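Local coordinates for MAU2 chromatid cohesion factor homolog (Saccharomyces cerevisiae, PDB 4XDN), which forms a complex with SCC2 that is required for cohesin to associate with chromosomes, and so takes part in sister chromatid cohesion, at residues D25-S28 with I29-Y33; M65-Q68 with M69-L73; E251-A254 with W255-L259; I314-Y317 with K318-K321. All coordinates share one frame; numbering follows the deposited sequence.

Interaction 1 (D25-S28 with I29-Y33); sequences DKLS and ISQVY
Ser28 and Gln31 form a capping box, a reciprocal exchange of hydrogen bonds that starts the helix 29-45. In one direction the backbone N of Gln31 donates to Ser28 OG over 3.1 Å, the hydroxyl lying between its own backbone N and carbonyl carbon (chi1 77°), where it faces the first turn. In the other, Ser28 N gives a straighter bond of 3.0 Å to Gln31 OE1, which it meets from a little above the amide plane. The glutamine reaches back with an extended chain that crosses the Leu27 side chain at about a right angle. Ser28 O is taken by Val32 N at 3.0 Å, the first regular helical bond. A water joins the hydroxyls of Ser28 and Ser30, lying 2.7 Å from Ser28 OG. The apolar part is small: Val32 CG2 sits 3.8 Å from Leu27 CB, a single apolar touch between the strand and the first turn of the helix. The chain thereby turns through nearly a right angle, from strand 26-28 into the helix. Leu27 and Ser28 pair antiparallel with a strand of another protein's chain, while Ile29, Val32 and Tyr33 lean on helix 53-76 through Leu73.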
# COMPACT_ATOMS: atom_id res chain seq x y z
N ASP A 25 30.35 -43.76 -12.21
CA ASP A 25 30.86 -42.39 -12.26
C ASP A 25 30.83 -41.78 -10.87
O ASP A 25 29.81 -41.80 -10.20
CB ASP A 25 30.03 -41.55 -13.24
CG ASP A 25 30.16 -42.01 -14.68
OD1 ASP A 25 31.15 -42.71 -14.99
OD2 ASP A 25 29.28 -41.68 -15.49
N LYS A 26 31.97 -41.22 -10.46
CA LYS A 26 32.12 -40.71 -9.10
C LYS A 26 32.71 -39.30 -9.05
O LYS A 26 33.48 -38.90 -9.92
CB LYS A 26 32.99 -41.65 -8.27
CG LYS A 26 32.38 -43.02 -8.06
CD LYS A 26 33.38 -43.99 -7.45
CE LYS A 26 32.77 -45.37 -7.25
NZ LYS A 26 31.58 -45.32 -6.35
N LEU A 27 32.32 -38.57 -8.01
CA LEU A 27 32.93 -37.28 -7.68
C LEU A 27 33.07 -37.22 -6.16
O LEU A 27 32.33 -37.88 -5.44
CB LEU A 27 32.08 -36.11 -8.19
CG LEU A 27 32.12 -35.85 -9.70
CD1 LEU A 27 31.06 -34.83 -10.09
CD2 LEU A 27 33.50 -35.36 -10.12
N SER A 28 34.02 -36.42 -5.68
CA SER A 28 34.20 -36.28 -4.24
C SER A 28 33.00 -35.55 -3.65
O SER A 28 32.29 -34.84 -4.36
CB SER A 28 35.50 -35.54 -3.91
OG SER A 28 35.36 -34.15 -4.12
N ILE A 29 32.78 -35.73 -2.35
CA ILE A 29 31.63 -35.14 -1.69
C ILE A 29 31.67 -33.61 -1.78
O ILE A 29 30.64 -32.97 -1.94
CB ILE A 29 31.55 -35.59 -0.21
CG1 ILE A 29 30.24 -35.12 0.42
CG2 ILE A 29 32.76 -35.07 0.58
CD1 ILE A 29 29.92 -35.81 1.74
N SER A 30 32.87 -33.04 -1.71
CA SER A 30 33.02 -31.59 -1.80
C SER A 30 32.80 -31.10 -3.23
O SER A 30 32.30 -29.99 -3.45
CB SER A 30 34.40 -31.16 -1.31
OG SER A 30 35.43 -31.72 -2.11
N GLN A 31 33.18 -31.92 -4.21
CA GLN A 31 33.00 -31.55 -5.61
C GLN A 31 31.52 -31.52 -5.99
O GLN A 31 31.08 -30.64 -6.73
CB GLN A 31 33.76 -32.52 -6.52
CG GLN A 31 35.26 -32.22 -6.61
CD GLN A 31 36.07 -33.36 -7.18
OE1 GLN A 31 35.59 -34.49 -7.29
NE2 GLN A 31 37.32 -33.08 -7.53
N VAL A 32 30.75 -32.47 -5.47
CA VAL A 32 29.31 -32.50 -5.70
C VAL A 32 28.65 -31.30 -5.05
O VAL A 32 27.77 -30.67 -5.63
CB VAL A 32 28.68 -33.80 -5.16
CG1 VAL A 32 27.16 -33.76 -5.28
CG2 VAL A 32 29.23 -35.00 -5.89
N TYR A 33 29.09 -30.99 -3.83
CA TYR A 33 28.56 -29.86 -3.08
C TYR A 33 28.83 -28.55 -3.80
O TYR A 33 27.94 -27.71 -3.91
CB TYR A 33 29.17 -29.83 -1.67
CG TYR A 33 28.76 -28.63 -0.85
CD1 TYR A 33 27.43 -28.43 -0.48
CD2 TYR A 33 29.70 -27.70 -0.43
CE1 TYR A 33 27.06 -27.33 0.27
CE2 TYR A 33 29.34 -26.60 0.32
CZ TYR A 33 28.01 -26.42 0.67
OH TYR A 33 27.65 -25.33 1.42
O HOH W 1 37.66 -33.02 -3.28

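Interaction 2 (M65-Q68 with M69-L73); sequences MSIQ and MFQLL
Phe70 lies beside Ser66 one turn further along the helix 53-76, and four successive backbone bonds link Met65-Gln68 to Met69-Leu72. Each carbonyl accepts from the amide four residues on: Met65 O from Met69 N, Ser66 O from Phe70 N, Ile67 O from Gln71 N at 2.8 Å, and Gln68 O from Leu72 N, the most bent of the four at 139°. The Ser66 hydroxyl turns away from its own amide (chi1 174°) and bonds to the carbonyl of Ala36 in helix 29-45, so a buried polar atom is satisfied across a helix pair. Its OG also lies 3.5 Å from Phe70 CE2. Gln71 runs alongside Ile67, both pointing the same way, with Gln71 CD 4.0 Å from Ile67 CG2; its NE2 makes a weak bond to the hydroxyl of Tyr108. Met69 CG, set beside its own backbone N (chi1 -66°), lies 3.0 Å from Met65 O; the chain then bends at chi2 and chi3. The helix is enclosed on several sides: Met65, Ser66, Met69 and Phe70 touch helix 29-45, Ser66, Phe70 and Gln71 touch helix 81-98, and Met65, Ile67 and Leu72 pack on apolar side chains of another protein's chain.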
# COMPACT_ATOMS: atom_id res chain seq x y z
N MET A 65 19.39 -28.97 -11.71
CA MET A 65 20.66 -29.64 -11.46
C MET A 65 21.16 -29.37 -10.04
O MET A 65 21.59 -30.29 -9.36
CB MET A 65 21.71 -29.22 -12.48
CG MET A 65 21.63 -29.96 -13.79
SD MET A 65 21.95 -31.73 -13.63
CE MET A 65 23.66 -31.71 -13.10
N SER A 66 21.10 -28.12 -9.61
CA SER A 66 21.55 -27.76 -8.27
C SER A 66 20.80 -28.55 -7.21
O SER A 66 21.41 -29.11 -6.29
CB SER A 66 21.37 -26.26 -8.02
OG SER A 66 21.70 -25.94 -6.68
N ILE A 67 19.48 -28.59 -7.33
CA ILE A 67 18.64 -29.32 -6.39
C ILE A 67 18.96 -30.81 -6.42
O ILE A 67 19.07 -31.44 -5.37
CB ILE A 67 17.15 -29.09 -6.69
CG1 ILE A 67 16.78 -27.63 -6.42
CG2 ILE A 67 16.27 -30.00 -5.83
CD1 ILE A 67 15.45 -27.21 -7.02
N GLN A 68 19.10 -31.36 -7.61
CA GLN A 68 19.35 -32.79 -7.76
C GLN A 68 20.71 -33.17 -7.18
O GLN A 68 20.87 -34.26 -6.63
CB GLN A 68 19.27 -33.20 -9.23
CG GLN A 68 17.91 -32.90 -9.88
CD GLN A 68 17.14 -34.14 -10.32
OE1 GLN A 68 17.61 -35.27 -10.20
NE2 GLN A 68 15.93 -33.92 -10.83
N MET A 69 21.68 -32.28 -7.31
CA MET A 69 23.01 -32.51 -6.74
C MET A 69 22.95 -32.47 -5.22
O MET A 69 23.61 -33.27 -4.54
CB MET A 69 24.00 -31.48 -7.27
CG MET A 69 24.28 -31.60 -8.78
SD MET A 69 25.30 -33.01 -9.24
CE MET A 69 26.93 -32.27 -9.17
N PHE A 70 22.15 -31.56 -4.67
CA PHE A 70 21.92 -31.51 -3.23
C PHE A 70 21.25 -32.79 -2.75
O PHE A 70 21.65 -33.37 -1.74
CB PHE A 70 21.05 -30.31 -2.85
CG PHE A 70 21.80 -29.00 -2.77
CD1 PHE A 70 23.00 -28.91 -2.09
CD2 PHE A 70 21.28 -27.86 -3.37
CE1 PHE A 70 23.68 -27.70 -2.02
CE2 PHE A 70 21.96 -26.66 -3.31
CZ PHE A 70 23.16 -26.58 -2.63
N GLN A 71 20.22 -33.22 -3.47
CA GLN A 71 19.50 -34.44 -3.13
C GLN A 71 20.43 -35.64 -3.18
O GLN A 71 20.30 -36.59 -2.40
CB GLN A 71 18.31 -34.65 -4.08
CG GLN A 71 17.18 -33.68 -3.83
CD GLN A 71 16.03 -33.84 -4.81
OE1 GLN A 71 16.23 -34.15 -5.99
NE2 GLN A 71 14.81 -33.62 -4.33
N LEU A 72 21.39 -35.58 -4.10
CA LEU A 72 22.39 -36.62 -4.26
C LEU A 72 23.18 -36.79 -2.96
O LEU A 72 23.44 -37.91 -2.53
CB LEU A 72 23.33 -36.26 -5.41
CG LEU A 72 23.87 -37.37 -6.31
CD1 LEU A 72 22.78 -38.28 -6.85
CD2 LEU A 72 24.63 -36.72 -7.46
N LEU A 73 23.54 -35.67 -2.34
CA LEU A 73 24.29 -35.70 -1.09
C LEU A 73 23.47 -36.33 0.03
O LEU A 73 23.99 -37.15 0.79
CB LEU A 73 24.71 -34.28 -0.69
CG LEU A 73 25.78 -33.62 -1.56
CD1 LEU A 73 25.96 -32.16 -1.17
CD2 LEU A 73 27.10 -34.37 -1.45

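Interaction 3 (E251-A254 with W255-L259); sequences ELYA and WKLAL
Lys256 lays its aliphatic chain over one face of the Tyr253 ring, the two side chains running side by side in the same direction. Lys256 CD stands 3.9 Å from the centroid of that ring, 26° off its normal, a CH-pi contact displaced toward the CE1 rim, where CD comes within 3.5 Å of Tyr253 CE1. Beyond it the ammonium group reaches the phenol, and Lys256 NZ makes a weak hydrogen bond of 3.3 Å to Tyr253 OH. Leu257 meets the same ring from another direction, crossing it at a slant, with its CD1 3.7 Å from Tyr253 CE2. On a different side of the helix Leu252 CD2 touches the edge of the indole, 3.9 Å from Trp255 CE3 and near the ring plane, while Leu259 CD1 lies over one indole face, toward its rim.

These groups are positioned by torsions and by a second shell. Tyr253 and Lys256 both send CG opposite the backbone N (chi1 -164° and 176°); the bend at chi2 brings the lysine CD over the ring, and that at chi4 turns NZ to the phenol oxygen. A salt bridge to Glu260 on the next turn takes the charge of Lys256, and Asn223 OD1 accepts from Trp255 NE1, which satisfies the indole N-H and restrains the ring's rotation. Backbone bonds hold the helical frame, among them Leu257 N to Tyr253 O at 2.9 Å.

Within the fold, helix 250-266 is wedged among several elements. Leu257 faces helix 272-291, Trp255 and Leu259 face helix 212-228, Leu252 meets strand 297-302, and Trp255, Ala258 and Leu259 also pack on apolar side chains of another protein's chain.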
# COMPACT_ATOMS: atom_id res chain seq x y z
N GLU A 251 19.26 2.15 6.53
CA GLU A 251 18.21 1.47 5.79
C GLU A 251 16.87 1.57 6.51
O GLU A 251 15.88 2.02 5.93
CB GLU A 251 18.58 -0.00 5.56
CG GLU A 251 19.70 -0.22 4.55
CD GLU A 251 21.08 0.06 5.12
OE1 GLU A 251 21.32 -0.28 6.30
OE2 GLU A 251 21.92 0.62 4.39
N LEU A 252 16.84 1.15 7.77
CA LEU A 252 15.60 1.16 8.54
C LEU A 252 15.12 2.58 8.82
O LEU A 252 13.92 2.82 8.94
CB LEU A 252 15.78 0.40 9.85
CG LEU A 252 15.94 -1.12 9.74
CD1 LEU A 252 16.23 -1.73 11.11
CD2 LEU A 252 14.71 -1.77 9.12
N TYR A 253 16.05 3.52 8.92
CA TYR A 253 15.67 4.91 9.16
C TYR A 253 15.00 5.51 7.93
O TYR A 253 14.10 6.33 8.05
CB TYR A 253 16.88 5.75 9.56
CG TYR A 253 16.49 7.07 10.19
CD1 TYR A 253 16.15 7.15 11.53
CD2 TYR A 253 16.44 8.24 9.43
CE1 TYR A 253 15.78 8.36 12.11
CE2 TYR A 253 16.08 9.45 10.00
CZ TYR A 253 15.75 9.50 11.34
OH TYR A 253 15.38 10.70 11.91
N ALA A 254 15.44 5.10 6.75
CA ALA A 254 14.80 5.53 5.51
C ALA A 254 13.35 5.06 5.50
O ALA A 254 12.47 5.76 5.00
CB ALA A 254 15.54 4.98 4.30
N TRP A 255 13.12 3.88 6.07
CA TRP A 255 11.78 3.32 6.18
C TRP A 255 10.95 4.15 7.15
O TRP A 255 9.77 4.39 6.93
CB TRP A 255 11.86 1.86 6.63
CG TRP A 255 10.56 1.12 6.60
CD1 TRP A 255 9.42 1.49 5.96
CD2 TRP A 255 10.28 -0.14 7.22
NE1 TRP A 255 8.44 0.54 6.15
CE2 TRP A 255 8.95 -0.47 6.93
CE3 TRP A 255 11.04 -1.02 8.01
CZ2 TRP A 255 8.34 -1.64 7.38
CZ3 TRP A 255 10.43 -2.19 8.46
CH2 TRP A 255 9.10 -2.48 8.15
N LYS A 256 11.59 4.57 8.24
CA LYS A 256 10.93 5.44 9.22
C LYS A 256 10.48 6.73 8.54
O LYS A 256 9.33 7.15 8.68
CB LYS A 256 11.88 5.75 10.38
CG LYS A 256 11.34 6.73 11.41
CD LYS A 256 12.32 7.88 11.63
CE LYS A 256 11.82 8.86 12.68
NZ LYS A 256 12.10 10.28 12.31
N LEU A 257 11.39 7.35 7.80
CA LEU A 257 11.10 8.61 7.12
C LEU A 257 9.99 8.43 6.08
O LEU A 257 9.12 9.29 5.95
CB LEU A 257 12.36 9.15 6.45
CG LEU A 257 13.48 9.59 7.40
CD1 LEU A 257 14.74 9.91 6.61
CD2 LEU A 257 13.05 10.78 8.23
N ALA A 258 10.03 7.32 5.36
CA ALA A 258 9.00 7.03 4.36
C ALA A 258 7.63 6.91 5.02
O ALA A 258 6.65 7.44 4.52
CB ALA A 258 9.33 5.75 3.61
N LEU A 259 7.58 6.22 6.15
CA LEU A 259 6.32 6.01 6.85
C LEU A 259 5.78 7.32 7.39
O LEU A 259 4.57 7.53 7.42
CB LEU A 259 6.50 5.00 7.98
CG LEU A 259 6.73 3.55 7.55
CD1 LEU A 259 6.91 2.66 8.78
CD2 LEU A 259 5.59 3.03 6.70

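Interaction 4 (I314-Y317 with K318-K321); sequences IFHY and KELK
A junction between two helices is the setting here: the short helix 312-315 ends, His316 leaves helical geometry, and as N-cap residue it begins helix 317-331. Its extended backbone (psi 133°) makes the turn. His316 O then receives Leu320 N at 2.9 Å, with the donor nearly in line with the carbonyl bond, and Tyr317 O accepts from Lys321 N over 3.1 Å with an N-H...O angle of 170°.

Around these bonds two pairs of side chains meet one turn apart, His316 with Glu319 and Tyr317 with Lys321. Glu319 doubles back at chi2 (79°) to bring its carboxylate beside the histidine: Glu319 OE1 lies 3.1 Å from His316 CB, and the imidazole edge is approached by Glu319 OE2, 3.8 Å from His316 CD2, with the two planes nearly perpendicular. The same carboxylate has a long, weak ion pair with Arg375. Lys321 runs along the Tyr317 side chain, with Lys321 CD 3.3 Å from Tyr317 OH, so that methylene groups of the lysine line the ring. Separately, Leu320 reaches back across the junction, placing Leu320 CD1 4.1 Å from Ile314 CD1 and Leu320 CD2 3.5 Å from Ile314 O. The apolar closure thus joins the last turn of the first helix to the first turn of the second.

Tyr317 stacks edge-to-face with Phe282 of helix 272-291. Taken together, this is a helix-to-helix junction through a single non-helical residue, which both leaves the first helix and holds the N-cap position of the next.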
# COMPACT_ATOMS: atom_id res chain seq x y z
N ILE A 314 13.07 0.77 -0.58
CA ILE A 314 13.36 1.74 0.47
C ILE A 314 14.84 1.76 0.82
O ILE A 314 15.38 2.80 1.21
CB ILE A 314 12.53 1.42 1.74
CG1 ILE A 314 11.03 1.35 1.41
CG2 ILE A 314 12.78 2.44 2.84
CD1 ILE A 314 10.44 2.65 0.84
N PHE A 315 15.50 0.62 0.68
CA PHE A 315 16.90 0.48 1.09
C PHE A 315 17.88 0.90 -0.01
O PHE A 315 19.03 1.21 0.27
CB PHE A 315 17.19 -0.97 1.50
CG PHE A 315 16.52 -1.39 2.79
CD1 PHE A 315 15.66 -0.53 3.46
CD2 PHE A 315 16.78 -2.63 3.33
CE1 PHE A 315 15.05 -0.92 4.64
CE2 PHE A 315 16.18 -3.03 4.52
CZ PHE A 315 15.31 -2.17 5.17
N HIS A 316 17.41 0.92 -1.26
CA HIS A 316 18.23 1.38 -2.38
C HIS A 316 17.97 2.86 -2.65
O HIS A 316 16.82 3.29 -2.73
CB HIS A 316 17.96 0.54 -3.63
CG HIS A 316 18.27 -0.91 -3.46
ND1 HIS A 316 18.62 -1.47 -2.25
CD2 HIS A 316 18.29 -1.93 -4.36
CE1 HIS A 316 18.83 -2.76 -2.41
NE2 HIS A 316 18.64 -3.07 -3.68
N TYR A 317 19.04 3.63 -2.82
CA TYR A 317 18.94 5.08 -2.92
C TYR A 317 18.08 5.56 -4.09
O TYR A 317 17.21 6.41 -3.91
CB TYR A 317 20.34 5.69 -3.04
CG TYR A 317 20.33 7.19 -3.22
CD1 TYR A 317 19.82 8.03 -2.24
CD2 TYR A 317 20.83 7.78 -4.38
CE1 TYR A 317 19.80 9.40 -2.40
CE2 TYR A 317 20.83 9.15 -4.55
CZ TYR A 317 20.31 9.96 -3.56
OH TYR A 317 20.30 11.32 -3.72
N LYS A 318 18.33 5.02 -5.28
CA LYS A 318 17.56 5.43 -6.46
C LYS A 318 16.08 5.07 -6.31
O LYS A 318 15.21 5.88 -6.62
CB LYS A 318 18.12 4.77 -7.73
CG LYS A 318 19.37 5.43 -8.27
CD LYS A 318 19.44 5.30 -9.79
CE LYS A 318 20.73 5.88 -10.35
NZ LYS A 318 21.92 5.05 -9.99
N GLU A 319 15.81 3.86 -5.84
CA GLU A 319 14.44 3.40 -5.66
C GLU A 319 13.72 4.26 -4.63
O GLU A 319 12.54 4.55 -4.77
CB GLU A 319 14.41 1.93 -5.23
CG GLU A 319 14.70 0.93 -6.33
CD GLU A 319 16.18 0.79 -6.63
OE1 GLU A 319 16.95 1.70 -6.27
OE2 GLU A 319 16.57 -0.23 -7.24
N LEU A 320 14.45 4.66 -3.59
CA LEU A 320 13.86 5.41 -2.49
C LEU A 320 13.41 6.80 -2.93
O LEU A 320 12.30 7.23 -2.63
CB LEU A 320 14.85 5.52 -1.33
CG LEU A 320 14.38 6.32 -0.11
CD1 LEU A 320 13.07 5.79 0.43
CD2 LEU A 320 15.45 6.30 0.96
N LYS A 321 14.29 7.51 -3.65
CA LYS A 321 13.95 8.83 -4.15
C LYS A 321 12.76 8.76 -5.09
O LYS A 321 11.90 9.63 -5.09
CB LYS A 321 15.15 9.47 -4.86
CG LYS A 321 16.20 10.02 -3.91
CD LYS A 321 17.09 11.06 -4.59
CE LYS A 321 16.35 12.36 -4.88
NZ LYS A 321 15.75 12.97 -3.65

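How the interactions relate
From the N terminus, the four contacts come in series, each confined to one continuous stretch, so none encloses or crosses another. Interaction 1 starts helix 29-45, and interaction 2 lies in the C-terminal half of the following helix, 53-76; the two touch where Ile29 and Val32 meet Leu73, joining these successive helices at one end of the elongated chain. Interactions 3 and 4 form a second pair, 37 to 46 Å away between centres. There Ile314 and Leu320 pack on Ala254, and Phe315 on the backbone of Glu251, so helix 250-266 is tied to the junction between helices 312-315 and 317-331. The two pairs do not touch each other.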